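Side-chain contacts in putative epoxide hydrolase protein (Klebsiella pneumoniae subsp. pneumoniae, PDB 5BOV), which is probably an alpha/beta-fold hydrolase, perhaps acting on epoxides or on ester substrates such as monoacylglycerols: residues P147-P150 with Q151-L154; R276-P279 with G280-H284. One frame throughout, in Å; residues are numbered along the deposited sequence.

Interaction 1 (P147-P150 with Q151-L154)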
loop_
_atom_site.group_PDB
_atom_site.type_symbol
_atom_site.label_atom_id
_atom_site.label_comp_id
_atom_site.label_asym_id
_atom_site.label_seq_id
_atom_site.Cartn_x
_atom_site.Cartn_y
_atom_site.Cartn_z
ATOM N N PRO A 147 15.731 12.844 12.518
ATOM C CA PRO A 147 14.848 13.917 12.174
ATOM C C PRO A 147 15.072 14.433 10.761
ATOM O O PRO A 147 16.186 14.360 10.252
ATOM C CB PRO A 147 15.195 15.027 13.206
ATOM C CG PRO A 147 16.641 14.780 13.508
ATOM C CD PRO A 147 16.776 13.262 13.502
ATOM N N LEU A 148 14.032 15.054 10.207
ATOM C CA LEU A 148 14.014 15.758 8.932
ATOM C C LEU A 148 13.865 17.218 9.191
ATOM O O LEU A 148 13.666 17.632 10.403
ATOM C CB LEU A 148 12.825 15.251 8.132
ATOM C CG LEU A 148 12.783 13.717 7.925
ATOM C CD1 LEU A 148 11.535 13.400 7.094
ATOM C CD2 LEU A 148 13.985 13.206 7.181
ATOM N N PRO A 149 13.963 18.074 8.156
ATOM C CA PRO A 149 13.803 19.504 8.394
ATOM C C PRO A 149 12.405 19.821 8.961
ATOM O O PRO A 149 11.485 19.036 8.793
ATOM C CB PRO A 149 14.087 20.180 7.043
ATOM C CG PRO A 149 14.956 19.191 6.345
ATOM C CD PRO A 149 14.468 17.811 6.786
ATOM N N PRO A 150 12.280 20.906 9.743
ATOM C CA PRO A 150 11.014 21.200 10.431
ATOM C C PRO A 150 9.768 21.111 9.537
ATOM O O PRO A 150 8.747 20.506 9.915
ATOM C CB PRO A 150 11.227 22.620 10.961
ATOM C CG PRO A 150 12.707 22.729 11.131
ATOM C CD PRO A 150 13.324 21.903 10.065
ATOM N N GLN A 151 9.818 21.655 8.330
ATOM C CA GLN A 151 8.628 21.614 7.465
ATOM C C GLN A 151 8.307 20.221 6.934
ATOM O O GLN A 151 7.152 19.854 6.769
ATOM C CB GLN A 151 8.660 22.599 6.289
ATOM C CG GLN A 151 8.830 23.981 6.687
ATOM C CD GLN A 151 10.268 24.416 6.669
ATOM O OE1 GLN A 151 11.341 23.656 7.023
ATOM N NE2 GLN A 151 10.365 25.700 6.292
ATOM N N ALA A 152 9.322 19.373 6.780
ATOM C CA ALA A 152 9.093 17.973 6.491
ATOM C C ALA A 152 8.435 17.218 7.627
ATOM O O ALA A 152 7.589 16.388 7.426
ATOM C CB ALA A 152 10.388 17.281 6.109
ATOM N N GLU A 153 8.817 17.583 8.853
ATOM C CA GLU A 153 8.198 16.952 10.029
ATOM C C GLU A 153 6.753 17.344 10.129
ATOM O O GLU A 153 5.923 16.513 10.466
ATOM C CB GLU A 153 8.996 17.303 11.297
ATOM C CG GLU A 153 10.493 16.921 11.231
ATOM C CD GLU A 153 10.779 15.438 11.267
ATOM O OE1 GLU A 153 10.033 14.628 10.580
ATOM O OE2 GLU A 153 11.720 15.009 11.978
ATOM N N LEU A 154 6.412 18.605 9.787
ATOM C CA LEU A 154 5.038 19.066 9.773
ATOM C C LEU A 154 4.205 18.261 8.771
ATOM O O LEU A 154 3.087 17.874 9.066
ATOM C CB LEU A 154 4.964 20.558 9.433
ATOM C CG LEU A 154 3.557 21.145 9.267
ATOM C CD1 LEU A 154 2.699 21.015 10.465
ATOM C CD2 LEU A 154 3.673 22.589 8.870
#

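Interaction 2 (R276-P279 with G280-H284)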
loop_
_atom_site.group_PDB
_atom_site.type_symbol
_atom_site.label_atom_id
_atom_site.label_comp_id
_atom_site.label_asym_id
_atom_site.label_seq_id
_atom_site.Cartn_x
_atom_site.Cartn_y
_atom_site.Cartn_z
ATOM N N ARG A 276 7.890 8.000 -14.139
ATOM C CA ARG A 276 6.882 8.883 -14.759
ATOM C C ARG A 276 6.285 9.844 -13.786
ATOM O O ARG A 276 5.704 9.453 -12.757
ATOM C CB ARG A 276 5.683 8.140 -15.335
ATOM C CG ARG A 276 6.078 7.202 -16.384
ATOM C CD ARG A 276 4.883 6.516 -16.983
ATOM N NE ARG A 276 5.417 5.671 -17.981
ATOM C CZ ARG A 276 4.694 4.782 -18.607
ATOM N NH1 ARG A 276 3.380 4.621 -18.345
ATOM N NH2 ARG A 276 5.312 4.066 -19.507
ATOM N N ASP A 277 6.418 11.121 -14.118
ATOM C CA ASP A 277 5.731 12.179 -13.395
ATOM C C ASP A 277 4.391 12.271 -14.040
ATOM O O ASP A 277 4.303 12.572 -15.287
ATOM C CB ASP A 277 6.511 13.506 -13.447
ATOM C CG ASP A 277 7.770 13.487 -12.587
ATOM O OD1 ASP A 277 7.723 12.939 -11.454
ATOM O OD2 ASP A 277 8.864 13.791 -13.085
ATOM N N LEU A 278 3.345 12.155 -13.282
ATOM C CA LEU A 278 2.013 12.282 -13.837
ATOM C C LEU A 278 1.580 13.762 -13.855
ATOM O O LEU A 278 1.522 14.362 -12.824
ATOM C CB LEU A 278 1.022 11.492 -13.031
ATOM C CG LEU A 278 1.307 9.984 -12.973
ATOM C CD1 LEU A 278 0.288 9.294 -12.082
ATOM C CD2 LEU A 278 1.325 9.363 -14.355
ATOM N N PRO A 279 1.243 14.290 -15.011
ATOM C CA PRO A 279 0.803 15.729 -14.994
ATOM C C PRO A 279 -0.568 15.881 -14.348
ATOM O O PRO A 279 -1.361 14.917 -14.453
ATOM C CB PRO A 279 0.725 16.067 -16.463
ATOM C CG PRO A 279 0.435 14.787 -17.167
ATOM C CD PRO A 279 1.036 13.653 -16.310
ATOM N N GLY A 280 -0.768 17.013 -13.631
ATOM C CA GLY A 280 -2.080 17.493 -13.301
ATOM C C GLY A 280 -2.380 17.680 -11.831
ATOM O O GLY A 280 -1.542 17.969 -11.012
ATOM N N ALA A 281 -3.625 17.498 -11.492
ATOM C CA ALA A 281 -4.101 17.687 -10.136
ATOM C C ALA A 281 -3.755 16.440 -9.291
ATOM O O ALA A 281 -4.203 16.347 -8.118
ATOM C CB ALA A 281 -5.636 17.891 -10.130
ATOM N N VAL A 282 -2.969 15.505 -9.864
ATOM C CA VAL A 282 -2.754 14.137 -9.188
ATOM C C VAL A 282 -1.919 14.266 -7.962
ATOM O O VAL A 282 -0.804 14.854 -7.961
ATOM C CB VAL A 282 -2.072 13.083 -10.130
ATOM C CG1 VAL A 282 -2.036 11.723 -9.454
ATOM C CG2 VAL A 282 -2.839 12.946 -11.436
ATOM N N GLY A 283 -2.449 13.748 -6.866
ATOM C CA GLY A 283 -1.866 13.772 -5.578
ATOM C C GLY A 283 -1.279 12.445 -5.109
ATOM O O GLY A 283 -0.562 11.752 -5.880
ATOM N N HIS A 284 -1.615 12.085 -3.901
ATOM C CA HIS A 284 -1.053 10.966 -3.208
ATOM C C HIS A 284 -1.648 9.612 -3.611
ATOM O O HIS A 284 -1.062 8.547 -3.270
ATOM C CB HIS A 284 -1.296 11.226 -1.739
ATOM C CG HIS A 284 -0.743 10.206 -0.820
ATOM N ND1 HIS A 284 0.590 9.863 -0.789
ATOM C CD2 HIS A 284 -1.323 9.535 0.199
ATOM C CE1 HIS A 284 0.790 8.961 0.165
ATOM N NE2 HIS A 284 -0.337 8.787 0.801
#

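Interaction 1 (P147-P150 with Q151-L154)
P149, the N-cap residue of helix 150-155, and E153 are joined through the backbone, E153 N donating to P149 O at 3.0 Å, and the next bond follows from L154 N to P150 O, also 3.0 Å. To this turn the side chain of E153 adds a link back toward the preceding loop. With CG anti to the carbonyl carbon (chi1 -56°) and the chain bent at chi2, the carboxylate folds over the backbone of P147 and L148. Its OE2 accepts the amide of L148, L148 N to E153 OE2 being 2.9 Å. The bond is straight at hydrogen, 170°, yet the donor stands above the carboxylate plane, 76° out of it. The same oxygen also rests against P147, with E153 OE2 to P147 CA at 3.3 Å. The side chains of L148 and E153 cross at about a right angle, with L148 CB 3.7 Å from E153 CD. L148 CB also meets A152 CB at 3.8 Å, and P149 CD reaches the same methyl more loosely at 4.2 Å. Helix 150-155 is among the helices between strands 127-133 and 247-252, consistent with the cap region of alpha/beta hydrolases. At this exposed start the bond ties the incoming chain to the helix, though its out-of-plane approach is probably less favourable than an in-plane one; the helix amino terminus would probably help stabilise the negative charge of E153.

Interaction 2 (R276-P279 with G280-H284)
L278, the last residue of strand 273-278, and V282 turn their CB atoms toward each other across the bend that follows the strand, and both are buried. They form the inner, more closely packed part of the contact, although the touch is light: L278 CD1 to V282 CG1 is 4.3 Å. V282 places CG1 anti to its backbone N (chi1 -174°), which leaves CG2 for the carbonyl of P279, with V282 CG2 to P279 O at 3.9 Å. The outer part, P279, G280 and A281, is exposed and loosely joined. P279 directs its CB away overall, though that atom still lies 3.3 Å from G280 N; A281 CB also points away. G280 sits at phi 123°, psi -149°, where a CB would lie 2.4 Å from P279 O, a clash that glycine avoids. Further on, the H284 side chain touches D110, consistent with the histidine and nucleophile of a hydrolase catalytic triad. Across the bend the hold is van der Waals contact alone, one methyl pair and one methyl against a carbonyl oxygen; polar bonds to the loop come from outside, N254 to V282 and weakly to G280 O, E289 to G283 N, and S187 to H284 N.

Overall arrangement
Along the chain the two contacts stand in series, interaction 1 closing before interaction 2 opens, so neither nests within nor crosses the other. Each closes a short local turn. Interaction 1 lies after strand 127-133, where the loop following helix 141-144 enters helix 150-155, and is a surface contact. Interaction 2 comes after strand 273-278, an outermost strand of the mixed sheet, and ties its end to the loop leading to helix 286-289. Their centres are 23 Å apart and their nearest atoms about 12 Å, without touching. The first therefore fastens a helix start, whereas the second joins the sheet edge to the loop bearing H284.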